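Side-chain contacts in alkaline phosphatase (Thermus thermophilus, PDB 7KWD), which probably hydrolyses phosphate monoesters, as a homodimeric metalloenzyme of the alkaline phosphatase family that uses two zinc ions and one magnesium ion: residues 140-143 against 144-148; 156-159 against 160-163. All coordinates share one frame; numbering follows the deposited sequence.

In the fold
Both interactions are local turns leading into a helix: residues 140-148 carry strand 135-140 into helix 147-153, and residues 156-163 carry that helix's exit loop into helix 162-172. Interaction 1 is buried beside the magnesium ion, and threonine hydroxyls, an imidazole and metal-bound water do most of its polar work. Interaction 2 lies farther from the centre of the chain and is only partly buried; asparagine and aspartate oxygens receive backbone N-H groups there. The two are in direct touch. E162, at the start of the second helix, probably hydrogen-bonds both T143 OG1 and T145 OG1 through its OE2, while the guanidinium of R159 packs against the H146 ring.

Interaction 1: residues 140-143 against 144-148; sequences TTTT and VTHAT. With MG (magnesium ion), chain D.
T143 to H146 form a type I beta turn closed by the backbone bond from H146 N to T143 O (3.0 Å), and H146 is the N-cap residue of helix 147-153. T143 O takes a second donor, T142 OG1, at 2.9 Å; hydroxyl and amide approach from opposite faces of the carbonyl plane, so two bonds grip this buried oxygen. Just upstream T142 N donates to T140 OG1 (2.9 Å), an ST turn whose hydroxyl also bonds E270, at the corner where the chain leaves its strand. The turn delivers the helix start to the magnesium site of the alkaline phosphatase fold: T148 OG1 binds the ion at 2.4 Å, with D47, E270 and three waters as the other ligands. H146, predicted to belong to this site, reaches the metal through water 1, which lies in the ring plane at its edge, 2.9 Å from ND1, and accepts from T148 N. Two threonine hydroxyls approach H146 obliquely from the same side of its ring plane. T142 crosses H146 at about a right angle; a chi1 of 66° turns T142 OG1 to H146 CB (3.2 Å) and to T143 O. T143 OG1, bonded to E162, comes within 3.5 Å of H146 CD2. A valine in place of T142 would lack the hydroxyl and would probably leave T143 O with one donor fewer and the turn less firmly fixed.

Interaction 2: residues 156-159 against 160-163; sequences NPDR and NAEE
D158 to A161 make a type I beta turn at the entry to helix 162-172, with A161 as the N-cap residue. The turn is closed by A161 N donating to D158 O, a nearly straight bond (3.1 Å, 165°) that meets the carbonyl from above its plane. The aspartate side chain takes a second backbone N-H: D158 CG lies anti to its own nitrogen (chi1 -176°), which brings D158 OD1 to the N-H of the R159-N160 peptide (N160 N, 3.1 Å), again from well above the acceptor plane. D158 OD1 also lies 3.4 Å from N160 CB, and the planes of the D158 carboxylate and the N160 amide are 87° apart. Just before the turn, N156 OD1 accepts from D158 N in an Asx turn; this bond, 2.9 Å long, uses a lone pair in the carbonyl plane. R159 touches N160 through its aliphatic part, CG lying 4.0 Å from N160 OD1, before the chain bends at chi3 and carries the guanidinium into the active-site pocket. There NH2 forms a salt bridge with E94 and hydrogen-bonds a tartaric acid molecule, probably from crystallisation; an arginine beside the phosphorylated serine, here predicted to be S95, binds substrate phosphate in relatives, and R159 is probably its counterpart. E162 CG packs 3.7 Å from R159 O. N156 faces this same helix, its side chain against R164 and I165 and its ND2 bonded to Q168, whereas R159 lies against S95 and S96 of helix 95-104, so side chains of this stretch reach both helices.

Interaction 1: residues 140-143 against 144-148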
loop_
_atom_site.group_PDB
_atom_site.type_symbol
_atom_site.label_atom_id
_atom_site.label_comp_id
_atom_site.label_asym_id
_atom_site.label_seq_id
_atom_site.Cartn_x
_atom_site.Cartn_y
_atom_site.Cartn_z
ATOM N N THR A 140 -10.917 14.849 -17.585
ATOM C CA THR A 140 -11.079 13.660 -16.756
ATOM C C THR A 140 -11.841 12.563 -17.473
ATOM O O THR A 140 -12.521 12.812 -18.460
ATOM C CB THR A 140 -11.820 14.010 -15.460
ATOM O OG1 THR A 140 -12.077 12.828 -14.705
ATOM C CG2 THR A 140 -13.144 14.689 -15.785
ATOM N N THR A 141 -11.700 11.340 -16.964
ATOM C CA THR A 141 -12.490 10.210 -17.430
ATOM C C THR A 141 -13.769 10.022 -16.623
ATOM O O THR A 141 -14.597 9.182 -16.998
ATOM C CB THR A 141 -11.674 8.907 -17.378
ATOM O OG1 THR A 141 -11.173 8.707 -16.047
ATOM C CG2 THR A 141 -10.520 8.939 -18.367
ATOM N N THR A 142 -13.948 10.760 -15.522
ATOM C CA THR A 142 -15.245 10.792 -14.875
ATOM C C THR A 142 -16.147 11.793 -15.594
ATOM O O THR A 142 -15.723 12.489 -16.532
ATOM C CB THR A 142 -15.117 11.172 -13.394
ATOM O OG1 THR A 142 -14.659 12.528 -13.296
ATOM C CG2 THR A 142 -14.135 10.247 -12.650
ATOM N N THR A 143 -17.399 11.902 -15.123
ATOM C CA THR A 143 -18.210 13.066 -15.451
ATOM C C THR A 143 -17.383 14.312 -15.180
ATOM O O THR A 143 -16.632 14.383 -14.203
ATOM C CB THR A 143 -19.505 13.106 -14.637
ATOM O OG1 THR A 143 -19.185 13.002 -13.258
ATOM C CG2 THR A 143 -20.434 11.951 -15.037
ATOM N N VAL A 144 -17.482 15.284 -16.087
ATOM C CA VAL A 144 -16.597 16.431 -16.006
ATOM C C VAL A 144 -16.886 17.261 -14.767
ATOM O O VAL A 144 -16.008 18.001 -14.294
ATOM C CB VAL A 144 -16.729 17.226 -17.316
ATOM C CG1 VAL A 144 -18.093 17.977 -17.362
ATOM C CG2 VAL A 144 -15.566 18.171 -17.436
ATOM N N THR A 145 -18.094 17.128 -14.219
ATOM C CA THR A 145 -18.582 17.810 -13.030
ATOM C C THR A 145 -18.309 17.007 -11.746
ATOM O O THR A 145 -18.782 17.374 -10.662
ATOM C CB THR A 145 -20.103 18.031 -13.197
ATOM O OG1 THR A 145 -20.671 16.762 -13.567
ATOM C CG2 THR A 145 -20.450 19.021 -14.296
ATOM N N HIS A 146 -17.570 15.917 -11.840
ATOM C CA HIS A 146 -17.329 15.073 -10.679
ATOM C C HIS A 146 -16.420 15.777 -9.670
ATOM O O HIS A 146 -15.904 16.872 -9.898
ATOM C CB HIS A 146 -16.746 13.743 -11.141
ATOM C CG HIS A 146 -17.117 12.578 -10.283
ATOM N ND1 HIS A 146 -16.169 11.801 -9.650
ATOM C CD2 HIS A 146 -18.325 12.024 -9.988
ATOM C CE1 HIS A 146 -16.777 10.832 -8.982
ATOM N NE2 HIS A 146 -18.083 10.942 -9.173
ATOM N N ALA A 147 -16.270 15.133 -8.509
ATOM C CA ALA A 147 -15.728 15.819 -7.340
ATOM C C ALA A 147 -14.310 16.310 -7.565
ATOM O O ALA A 147 -13.962 17.421 -7.158
ATOM C CB ALA A 147 -15.743 14.892 -6.135
ATOM N N THR A 148 -13.469 15.511 -8.227
ATOM C CA THR A 148 -12.053 15.860 -8.256
ATOM C C THR A 148 -11.815 17.107 -9.085
ATOM O O THR A 148 -11.168 18.048 -8.593
ATOM C CB THR A 148 -11.240 14.666 -8.758
ATOM O OG1 THR A 148 -11.406 13.567 -7.852
ATOM C CG2 THR A 148 -9.786 15.051 -8.832
HETATM MG MG MG D . -12.266 11.611 -8.881
HETATM O O HOH W 1 -13.543 12.907 -9.975
HETATM O O HOH W 2 -13.723 11.541 -7.582
HETATM O O HOH W 3 -12.914 9.475 -9.536
#

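Interaction 2: residues 156-159 against 160-163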
loop_
_atom_site.group_PDB
_atom_site.type_symbol
_atom_site.label_atom_id
_atom_site.label_comp_id
_atom_site.label_asym_id
_atom_site.label_seq_id
_atom_site.Cartn_x
_atom_site.Cartn_y
_atom_site.Cartn_z
ATOM N N ASN A 156 -19.639 24.014 -3.445
ATOM C CA ASN A 156 -21.008 23.507 -3.417
ATOM C C ASN A 156 -21.173 22.524 -2.272
ATOM O O ASN A 156 -20.317 21.645 -2.081
ATOM C CB ASN A 156 -21.345 22.831 -4.758
ATOM C CG ASN A 156 -22.822 22.506 -4.883
ATOM O OD1 ASN A 156 -23.400 21.865 -4.001
ATOM N ND2 ASN A 156 -23.434 22.955 -5.971
ATOM N N PRO A 157 -22.260 22.626 -1.494
ATOM C CA PRO A 157 -22.400 21.757 -0.317
ATOM C C PRO A 157 -22.659 20.309 -0.647
ATOM O O PRO A 157 -22.491 19.479 0.247
ATOM C CB PRO A 157 -23.594 22.358 0.445
ATOM C CG PRO A 157 -24.313 23.186 -0.558
ATOM C CD PRO A 157 -23.288 23.688 -1.518
ATOM N N ASP A 158 -23.017 19.984 -1.891
ATOM C CA ASP A 158 -23.388 18.628 -2.310
ATOM C C ASP A 158 -22.619 18.274 -3.583
ATOM O O ASP A 158 -22.941 18.786 -4.670
ATOM C CB ASP A 158 -24.902 18.551 -2.562
ATOM C CG ASP A 158 -25.402 17.132 -2.912
ATOM O OD1 ASP A 158 -24.633 16.152 -2.791
ATOM O OD2 ASP A 158 -26.582 17.021 -3.311
ATOM N N ARG A 159 -21.613 17.392 -3.442
ATOM C CA ARG A 159 -20.823 16.977 -4.591
ATOM C C ARG A 159 -21.707 16.370 -5.672
ATOM O O ARG A 159 -21.384 16.444 -6.854
ATOM C CB ARG A 159 -19.731 15.972 -4.184
ATOM C CG ARG A 159 -20.211 14.710 -3.475
ATOM C CD ARG A 159 -19.117 13.657 -3.317
ATOM N NE ARG A 159 -18.618 13.110 -4.588
ATOM C CZ ARG A 159 -17.647 12.197 -4.676
ATOM N NH1 ARG A 159 -17.273 11.710 -5.860
ATOM N NH2 ARG A 159 -17.057 11.755 -3.565
ATOM N N ASN A 160 -22.842 15.792 -5.281
ATOM C CA ASN A 160 -23.683 15.065 -6.226
ATOM C C ASN A 160 -24.629 15.962 -7.015
ATOM O O ASN A 160 -25.278 15.480 -7.957
ATOM C CB ASN A 160 -24.446 13.986 -5.451
ATOM C CG ASN A 160 -23.534 12.874 -4.967
ATOM O OD1 ASN A 160 -22.639 12.428 -5.686
ATOM N ND2 ASN A 160 -23.734 12.451 -3.735
ATOM N N ALA A 161 -24.690 17.250 -6.703
ATOM C CA ALA A 161 -25.559 18.172 -7.426
ATOM C C ALA A 161 -24.903 18.593 -8.740
ATOM O O ALA A 161 -24.624 19.761 -9.003
ATOM C CB ALA A 161 -25.879 19.367 -6.539
ATOM N N GLU A 162 -24.627 17.594 -9.575
ATOM C CA GLU A 162 -23.812 17.871 -10.758
ATOM C C GLU A 162 -24.565 18.647 -11.811
ATOM O O GLU A 162 -23.930 19.327 -12.634
ATOM C CB GLU A 162 -23.291 16.560 -11.345
ATOM C CG GLU A 162 -22.299 15.877 -10.382
ATOM C CD GLU A 162 -21.672 14.614 -10.972
ATOM O OE1 GLU A 162 -22.031 13.508 -10.494
ATOM O OE2 GLU A 162 -20.852 14.751 -11.919
ATOM N N GLU A 163 -25.903 18.586 -11.813
ATOM C CA GLU A 163 -26.664 19.433 -12.723
ATOM C C GLU A 163 -26.407 20.900 -12.408
ATOM O O GLU A 163 -26.169 21.721 -13.306
ATOM C CB GLU A 163 -28.155 19.076 -12.631
ATOM C CG GLU A 163 -28.925 19.445 -13.880
ATOM C CD GLU A 163 -30.373 18.954 -13.912
ATOM O OE1 GLU A 163 -31.267 19.843 -14.004
ATOM O OE2 GLU A 163 -30.589 17.716 -13.869
#